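Local coordinates for protein triosephosphate isomerase (Trichomonas vaginalis, PDB 4O4V) that probably catalyses the interconversion of D-glyceraldehyde 3-phosphate and dihydroxyacetone phosphate in glycolysis and gluconeogenesis, working as a homodimeric TIM barrel, at residues Ala112-Ile122 with Ala152-Val161; Ile122-Leu130 with Phe141-Met149. All coordinates share one frame; numbering follows the deposited sequence. Where two conformers were deposited one is given.

Contact 1: Ala112-Ile122 with Ala152-Val161; sequences AKFALENGMKI and AIPAGKWDDV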
# COMPACT_ATOMS: atom_id res chain seq x y z
N ALA A 112 -9.11 -3.33 12.19
CA ALA A 112 -9.36 -2.54 13.39
C ALA A 112 -8.94 -3.31 14.64
O ALA A 112 -8.29 -2.75 15.52
CB ALA A 112 -10.84 -2.17 13.48
N LYS A 113 -9.32 -4.59 14.72
CA LYS A 113 -8.95 -5.40 15.86
C LYS A 113 -7.43 -5.50 15.97
O LYS A 113 -6.86 -5.33 17.06
CB LYS A 113 -9.56 -6.78 15.73
CG LYS A 113 -9.24 -7.74 16.88
CD LYS A 113 -9.98 -9.08 16.74
CE LYS A 113 -9.74 -10.04 17.91
NZ LYS A 113 -8.36 -10.52 17.96
N PHE A 114 -6.76 -5.82 14.87
CA PHE A 114 -5.32 -6.02 14.88
C PHE A 114 -4.59 -4.73 15.24
O PHE A 114 -3.68 -4.73 16.07
CB PHE A 114 -4.83 -6.56 13.54
CG PHE A 114 -3.37 -6.87 13.54
CD1 PHE A 114 -2.91 -7.97 14.17
CD2 PHE A 114 -2.46 -6.01 12.91
CE1 PHE A 114 -1.55 -8.24 14.21
CE2 PHE A 114 -1.13 -6.29 12.94
CZ PHE A 114 -0.68 -7.40 13.59
N ALA A 115 -5.02 -3.61 14.66
CA ALA A 115 -4.37 -2.33 14.95
C ALA A 115 -4.51 -1.98 16.45
O ALA A 115 -3.52 -1.64 17.13
CB ALA A 115 -4.94 -1.24 14.09
N LEU A 116 -5.74 -2.07 16.96
CA LEU A 116 -6.01 -1.69 18.36
C LEU A 116 -5.29 -2.61 19.33
O LEU A 116 -4.69 -2.13 20.31
CB LEU A 116 -7.50 -1.66 18.63
CG LEU A 116 -8.24 -0.52 17.94
CD1 LEU A 116 -9.71 -0.78 17.92
CD2 LEU A 116 -7.92 0.83 18.58
N GLU A 117 -5.29 -3.92 19.07
CA GLU A 117 -4.66 -4.82 20.02
C GLU A 117 -3.15 -4.66 20.00
O GLU A 117 -2.48 -5.08 20.96
CB GLU A 117 -5.17 -6.26 19.85
CG GLU A 117 -4.62 -6.94 18.71
CD GLU A 117 -5.41 -8.20 18.29
OE1 GLU A 117 -6.44 -8.55 18.91
OE2 GLU A 117 -4.98 -8.82 17.31
N ASN A 118 -2.60 -4.03 18.97
CA ASN A 118 -1.16 -3.77 18.87
C ASN A 118 -0.79 -2.32 19.16
O ASN A 118 0.29 -1.86 18.81
CB ASN A 118 -0.64 -4.20 17.49
CG ASN A 118 -0.50 -5.70 17.38
OD1 ASN A 118 0.57 -6.23 17.72
ND2 ASN A 118 -1.54 -6.39 16.98
N GLY A 119 -1.69 -1.60 19.81
CA GLY A 119 -1.38 -0.29 20.36
C GLY A 119 -1.53 0.91 19.44
O GLY A 119 -1.03 1.98 19.76
N MET A 120 -2.19 0.73 18.30
CA MET A 120 -2.59 1.83 17.42
C MET A 120 -3.85 2.47 17.90
O MET A 120 -4.66 1.90 18.63
CB MET A 120 -2.86 1.33 16.02
CG MET A 120 -1.67 0.68 15.40
SD MET A 120 -0.28 1.77 15.12
CE MET A 120 -0.86 2.91 13.86
N LYS A 121 -4.03 3.67 17.40
CA LYS A 121 -5.31 4.35 17.41
C LYS A 121 -5.82 4.44 15.99
O LYS A 121 -5.02 4.50 15.05
CB LYS A 121 -5.13 5.76 17.98
CG LYS A 121 -4.56 5.78 19.39
CD LYS A 121 -4.34 7.21 19.89
CE LYS A 121 -3.79 7.24 21.33
NZ LYS A 121 -3.88 8.62 21.86
N ILE A 122 -7.15 4.43 15.82
CA ILE A 122 -7.73 4.33 14.50
C ILE A 122 -8.74 5.42 14.23
O ILE A 122 -9.49 5.84 15.13
CB ILE A 122 -8.38 2.94 14.23
CG1 ILE A 122 -9.62 2.67 15.08
CG2 ILE A 122 -7.34 1.83 14.41
CD1 ILE A 122 -10.34 1.35 14.76
N ALA A 152 -15.16 -5.77 16.74
CA ALA A 152 -13.72 -5.75 16.52
C ALA A 152 -12.97 -4.99 17.60
O ALA A 152 -11.78 -5.22 17.81
CB ALA A 152 -13.39 -5.18 15.17
N ILE A 153 -13.65 -4.07 18.29
CA ILE A 153 -12.96 -3.20 19.23
C ILE A 153 -12.63 -4.00 20.49
O ILE A 153 -13.53 -4.43 21.22
CB ILE A 153 -13.81 -1.95 19.58
CG1 ILE A 153 -14.31 -1.24 18.31
CG2 ILE A 153 -13.03 -1.06 20.51
CD1 ILE A 153 -13.24 -0.95 17.27
N PRO A 154 -11.34 -4.21 20.82
CA PRO A 154 -11.05 -5.00 22.03
C PRO A 154 -11.48 -4.30 23.27
O PRO A 154 -11.65 -3.08 23.32
CB PRO A 154 -9.52 -5.15 22.00
CG PRO A 154 -9.12 -4.84 20.59
CD PRO A 154 -10.12 -3.86 20.08
N ALA A 155 -11.67 -5.11 24.30
CA ALA A 155 -12.04 -4.61 25.61
C ALA A 155 -11.08 -3.51 26.01
O ALA A 155 -9.85 -3.66 25.93
CB ALA A 155 -12.00 -5.75 26.64
N GLY A 156 -11.62 -2.37 26.41
CA GLY A 156 -10.76 -1.30 26.89
C GLY A 156 -10.16 -0.37 25.85
O GLY A 156 -9.35 0.48 26.22
N LYS A 157 -10.53 -0.52 24.58
CA LYS A 157 -9.88 0.22 23.51
C LYS A 157 -10.71 1.33 22.90
O LYS A 157 -10.24 1.97 21.94
CB LYS A 157 -9.43 -0.76 22.41
CG LYS A 157 -8.27 -1.65 22.79
CD LYS A 157 -7.01 -0.85 22.95
CE LYS A 157 -5.82 -1.75 23.16
NZ LYS A 157 -4.57 -0.96 23.06
N TRP A 158 -11.88 1.65 23.45
CA TRP A 158 -12.69 2.69 22.83
C TRP A 158 -12.08 4.09 22.93
O TRP A 158 -12.41 4.96 22.13
CB TRP A 158 -14.12 2.69 23.36
CG TRP A 158 -14.98 1.62 22.74
CD1 TRP A 158 -15.29 0.39 23.28
CD2 TRP A 158 -15.65 1.69 21.49
NE1 TRP A 158 -16.11 -0.30 22.41
CE2 TRP A 158 -16.35 0.48 21.31
CE3 TRP A 158 -15.74 2.67 20.51
CZ2 TRP A 158 -17.11 0.22 20.19
CZ3 TRP A 158 -16.49 2.42 19.40
CH2 TRP A 158 -17.19 1.20 19.26
N ASP A 159 -11.19 4.31 23.88
CA ASP A 159 -10.45 5.56 23.98
C ASP A 159 -9.57 5.80 22.76
O ASP A 159 -9.20 6.94 22.51
CB ASP A 159 -9.53 5.60 25.23
CG ASP A 159 -10.27 5.70 26.53
OD1 ASP A 159 -11.40 6.22 26.58
OD2 ASP A 159 -9.68 5.27 27.54
N ASP A 160 -9.29 4.75 21.99
CA ASP A 160 -8.38 4.79 20.85
C ASP A 160 -9.10 4.70 19.51
O ASP A 160 -8.46 4.46 18.49
CB ASP A 160 -7.37 3.66 21.02
CG ASP A 160 -6.39 3.93 22.15
OD1 ASP A 160 -6.32 5.05 22.69
OD2 ASP A 160 -5.66 2.98 22.48
N VAL A 161 -10.41 4.94 19.51
CA VAL A 161 -11.24 4.91 18.32
C VAL A 161 -11.84 6.27 18.05
O VAL A 161 -12.44 6.87 18.94
CB VAL A 161 -12.37 3.87 18.46
CG1 VAL A 161 -13.33 3.88 17.28
CG2 VAL A 161 -11.81 2.49 18.67
O HOH W 1 -2.31 -2.73 23.10
O HOH W 2 -4.48 1.02 21.04
O HOH W 3 -6.34 7.86 23.29
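L116, near the C-terminal end of helix 105-117, packs against the loop that leads into strand 161-165, at the end of the TIM barrel where the strands begin. Its apolar contacts reach several residues. CB of L116 lies 3.7 Å from CD of P154, the two side chains crossing at about a right angle. The two methyls then part: CD1 of L116 meets CD1 of I153 at 3.6 Å and also approaches CG2 of V161, while CD2 passes the CB of D160. One turn earlier in the helix the methyl groups of A112 and A152 touch. On the strands, CG1 of I122 lies against CG2 of V161.

I122 and V161 form a parallel bridge between neighbouring barrel strands, and I122 N donates to D160 O over 3.0 Å with an N-H...O angle of 163°; the backbone pairing of I122 continues to V162. Just before it, the CA of K121 makes a CA-H...O contact with the carbonyl of D160.

The polar contacts gather where the helix ends in a Schellman motif, with G119 as its C-prime residue, G119 N bonded to L116 O and M120 N to A115 O. K157, its chain bent at chi2 (-67°), brings its ammonium group to this terminus, where NZ makes a weak hydrogen bond to L116 O. The positive charge would probably be favoured by the carbonyls at the helix end. One water joins K157 NZ to E117 O, and another lies between K157 NZ, M120 O and OD2 of D160. K121 and D160 stay short of a salt bridge, NZ to OD1 being 4.4 Å; a water spans them, accepting a hydrogen bond from K121 NZ (2.9 Å) and donating one to D160 OD1.

Contact 2: Ile122-Leu130 with Phe141-Met149; sequences IIYCCGEHL and FVSAQIEKM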
# COMPACT_ATOMS: atom_id res chain seq x y z
N ILE A 122 -7.15 4.43 15.82
CA ILE A 122 -7.73 4.33 14.50
C ILE A 122 -8.74 5.42 14.23
O ILE A 122 -9.49 5.84 15.13
CB ILE A 122 -8.38 2.94 14.23
CG1 ILE A 122 -9.62 2.67 15.08
CG2 ILE A 122 -7.34 1.83 14.41
CD1 ILE A 122 -10.34 1.35 14.76
N ILE A 123 -8.80 5.85 12.97
CA ILE A 123 -9.86 6.68 12.44
C ILE A 123 -10.63 5.79 11.48
O ILE A 123 -10.16 5.50 10.36
CB ILE A 123 -9.34 7.93 11.73
CG1 ILE A 123 -8.47 8.80 12.64
CG2 ILE A 123 -10.51 8.73 11.14
CD1 ILE A 123 -7.62 9.80 11.89
N TYR A 124 -11.77 5.29 11.93
CA TYR A 124 -12.54 4.28 11.18
C TYR A 124 -13.65 4.97 10.40
O TYR A 124 -14.47 5.68 11.00
CB TYR A 124 -13.12 3.25 12.15
CG TYR A 124 -13.64 2.00 11.47
CD1 TYR A 124 -14.92 1.93 10.98
CD2 TYR A 124 -12.82 0.89 11.31
CE1 TYR A 124 -15.40 0.75 10.38
CE2 TYR A 124 -13.29 -0.26 10.73
CZ TYR A 124 -14.56 -0.33 10.26
OH TYR A 124 -14.97 -1.52 9.70
N CYS A 125 -13.67 4.82 9.09
CA CYS A 125 -14.58 5.55 8.22
C CYS A 125 -15.77 4.72 7.80
O CYS A 125 -15.66 3.52 7.58
CB CYS A 125 -13.81 5.99 6.96
SG CYS A 125 -12.37 7.02 7.25
N CYS A 126 -16.91 5.39 7.65
CA CYS A 126 -18.15 4.78 7.19
C CYS A 126 -18.91 5.82 6.36
O CYS A 126 -18.46 6.98 6.26
CB CYS A 126 -18.98 4.39 8.40
SG CYS A 126 -19.60 5.76 9.42
N GLY A 127 -20.00 5.40 5.72
CA GLY A 127 -20.85 6.33 4.99
C GLY A 127 -21.57 5.65 3.84
O GLY A 127 -21.07 4.69 3.26
N GLU A 128 -22.76 6.17 3.53
CA GLU A 128 -23.62 5.59 2.50
C GLU A 128 -23.49 6.26 1.14
O GLU A 128 -23.11 7.42 1.02
CB GLU A 128 -25.08 5.58 2.96
CG GLU A 128 -25.89 6.83 2.65
CD GLU A 128 -25.61 8.04 3.51
OE1 GLU A 128 -24.63 8.06 4.31
OE2 GLU A 128 -26.39 9.02 3.39
N HIS A 129 -23.87 5.50 0.13
CA HIS A 129 -23.87 5.92 -1.27
C HIS A 129 -25.22 6.50 -1.65
O HIS A 129 -26.20 6.48 -0.89
CB HIS A 129 -23.57 4.74 -2.17
CG HIS A 129 -22.21 4.16 -1.94
ND1 HIS A 129 -21.90 3.35 -0.87
CD2 HIS A 129 -21.07 4.30 -2.65
CE1 HIS A 129 -20.61 3.03 -0.92
NE2 HIS A 129 -20.09 3.58 -2.00
N LEU A 130 -25.27 7.04 -2.86
CA LEU A 130 -26.44 7.75 -3.32
C LEU A 130 -27.72 6.94 -3.30
O LEU A 130 -28.76 7.47 -2.90
CB LEU A 130 -26.19 8.32 -4.72
CG LEU A 130 -27.31 9.17 -5.30
CD1 LEU A 130 -27.57 10.33 -4.44
CD2 LEU A 130 -26.93 9.62 -6.72
N PHE A 141 -27.90 1.72 6.50
CA PHE A 141 -26.66 1.34 5.87
C PHE A 141 -25.48 1.62 6.82
O PHE A 141 -24.59 0.78 6.99
CB PHE A 141 -26.45 2.09 4.56
CG PHE A 141 -25.22 1.66 3.83
CD1 PHE A 141 -25.28 0.57 2.96
CD2 PHE A 141 -24.00 2.29 4.02
CE1 PHE A 141 -24.15 0.14 2.30
CE2 PHE A 141 -22.87 1.88 3.36
CZ PHE A 141 -22.93 0.79 2.49
N VAL A 142 -25.44 2.82 7.40
CA VAL A 142 -24.36 3.20 8.31
C VAL A 142 -24.40 2.34 9.57
O VAL A 142 -23.36 1.88 10.05
CB VAL A 142 -24.42 4.69 8.58
CG1 VAL A 142 -23.49 5.06 9.73
CG2 VAL A 142 -24.09 5.49 7.34
N SER A 143 -25.58 2.02 10.06
CA SER A 143 -25.67 1.14 11.22
C SER A 143 -25.06 -0.22 10.94
O SER A 143 -24.35 -0.77 11.79
CB SER A 143 -27.10 0.98 11.71
OG SER A 143 -27.15 0.31 12.97
N ALA A 144 -25.32 -0.81 9.79
CA ALA A 144 -24.73 -2.10 9.48
C ALA A 144 -23.21 -2.01 9.50
O ALA A 144 -22.54 -2.92 9.97
CB ALA A 144 -25.22 -2.61 8.12
N GLN A 145 -22.65 -0.92 8.97
CA GLN A 145 -21.20 -0.75 8.97
C GLN A 145 -20.66 -0.63 10.39
O GLN A 145 -19.63 -1.24 10.73
CB GLN A 145 -20.81 0.49 8.17
CG GLN A 145 -21.10 0.39 6.68
CD GLN A 145 -20.57 1.58 5.93
OE1 GLN A 145 -20.85 2.73 6.29
NE2 GLN A 145 -19.77 1.33 4.91
N ILE A 146 -21.30 0.19 11.20
CA ILE A 146 -20.85 0.39 12.59
C ILE A 146 -21.03 -0.89 13.40
O ILE A 146 -20.19 -1.22 14.23
CB ILE A 146 -21.56 1.58 13.23
CG1 ILE A 146 -21.22 2.89 12.49
CG2 ILE A 146 -21.23 1.67 14.75
CD1 ILE A 146 -19.80 3.35 12.61
N GLU A 147 -22.10 -1.63 13.15
CA GLU A 147 -22.31 -2.90 13.84
C GLU A 147 -21.29 -3.96 13.46
O GLU A 147 -21.04 -4.87 14.26
CB GLU A 147 -23.75 -3.39 13.61
CG GLU A 147 -24.82 -2.53 14.28
CD GLU A 147 -26.23 -3.00 13.99
OE1 GLU A 147 -26.64 -4.02 14.59
OE2 GLU A 147 -26.95 -2.35 13.21
N LYS A 148 -20.69 -3.88 12.28
CA LYS A 148 -19.56 -4.76 11.95
C LYS A 148 -18.28 -4.32 12.64
O LYS A 148 -17.44 -5.16 13.00
CB LYS A 148 -19.34 -4.81 10.43
N MET A 149 -18.12 -3.03 12.85
CA MET A 149 -16.94 -2.50 13.54
C MET A 149 -16.95 -2.81 15.05
O MET A 149 -15.92 -3.16 15.63
CB MET A 149 -16.86 -0.97 13.33
CG MET A 149 -15.59 -0.31 13.87
SD MET A 149 -15.73 1.46 14.32
CE MET A 149 -16.72 1.32 15.79
O HOH W 4 -17.52 -1.36 8.78
O HOH W 5 -18.55 3.51 3.36
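With CG anti to the backbone N in both residues (chi1 -166° in Y124, -173° in M149), the two side chains turn toward each other and the methionine chain lies along one face of the Y124 ring. CG of M149 sits over the ring centre, 3.5 Å from the centroid, as a CH-pi contact. The chain runs on nearly extended, carrying SD over the same face, off the centre and 3.5 Å from Y124 CD1, which completes a Met-aromatic contact. At the far end of the ring a water bridges Y124 OH and the carbonyl O of Q145.

Q145 reaches out from the helix to the end of the strand. Its OE1 accepts the G127 N-H at 2.9 Å, in the carbonyl plane and on a lone pair, and also touches CB of C126. A second water links Q145 NE2 to G127 O; both ends of the amide are engaged, which favours this orientation of it. SG of C126 packs on CG1 of V142 and on CD1 of I146, each at 4.0 Å. Farther along, the F141 ring lies obliquely against CB of E128, with CE2 3.3 Å from G127 O. The carboxylate of E128 turns to Y165 and R133, and H129 NE2 bonds to D99.

Helix 138-149 packs on the outside of strand 121-126 in the TIM barrel; the axes of segments 122-126 and 141-149 come within 9.2 Å and run nearly antiparallel (148°). Helix 105-117 flanks this interface through L108, which touches Y124; helix 179-197 does so through I189, which touches both C126 and V142, while strands 89-92 and 161-165 hydrogen-bond to strand 121-126.

Both contacts use strand 121-126 and share I122, contact 2 being nested within the chain loop that contact 1 closes. Contact 1 is partly buried and sits where the strand begins: aliphatic packing lies inward, and lysines, aspartate and bridging waters lie toward the surface. Contact 2 is buried along the strand and just beyond it; a methionine-aromatic contact and a glutamine-to-backbone bond carry it, and the buried E128 carboxylate turns to partners outside the two segments. Contact 1 joins a helix end to a loop and the next strand, whereas contact 2 seats helix 138-149 on strand 121-126. The two also touch directly, CH2 of W158 lying 3.5 Å from CE of M149, while A112 packs near Y124.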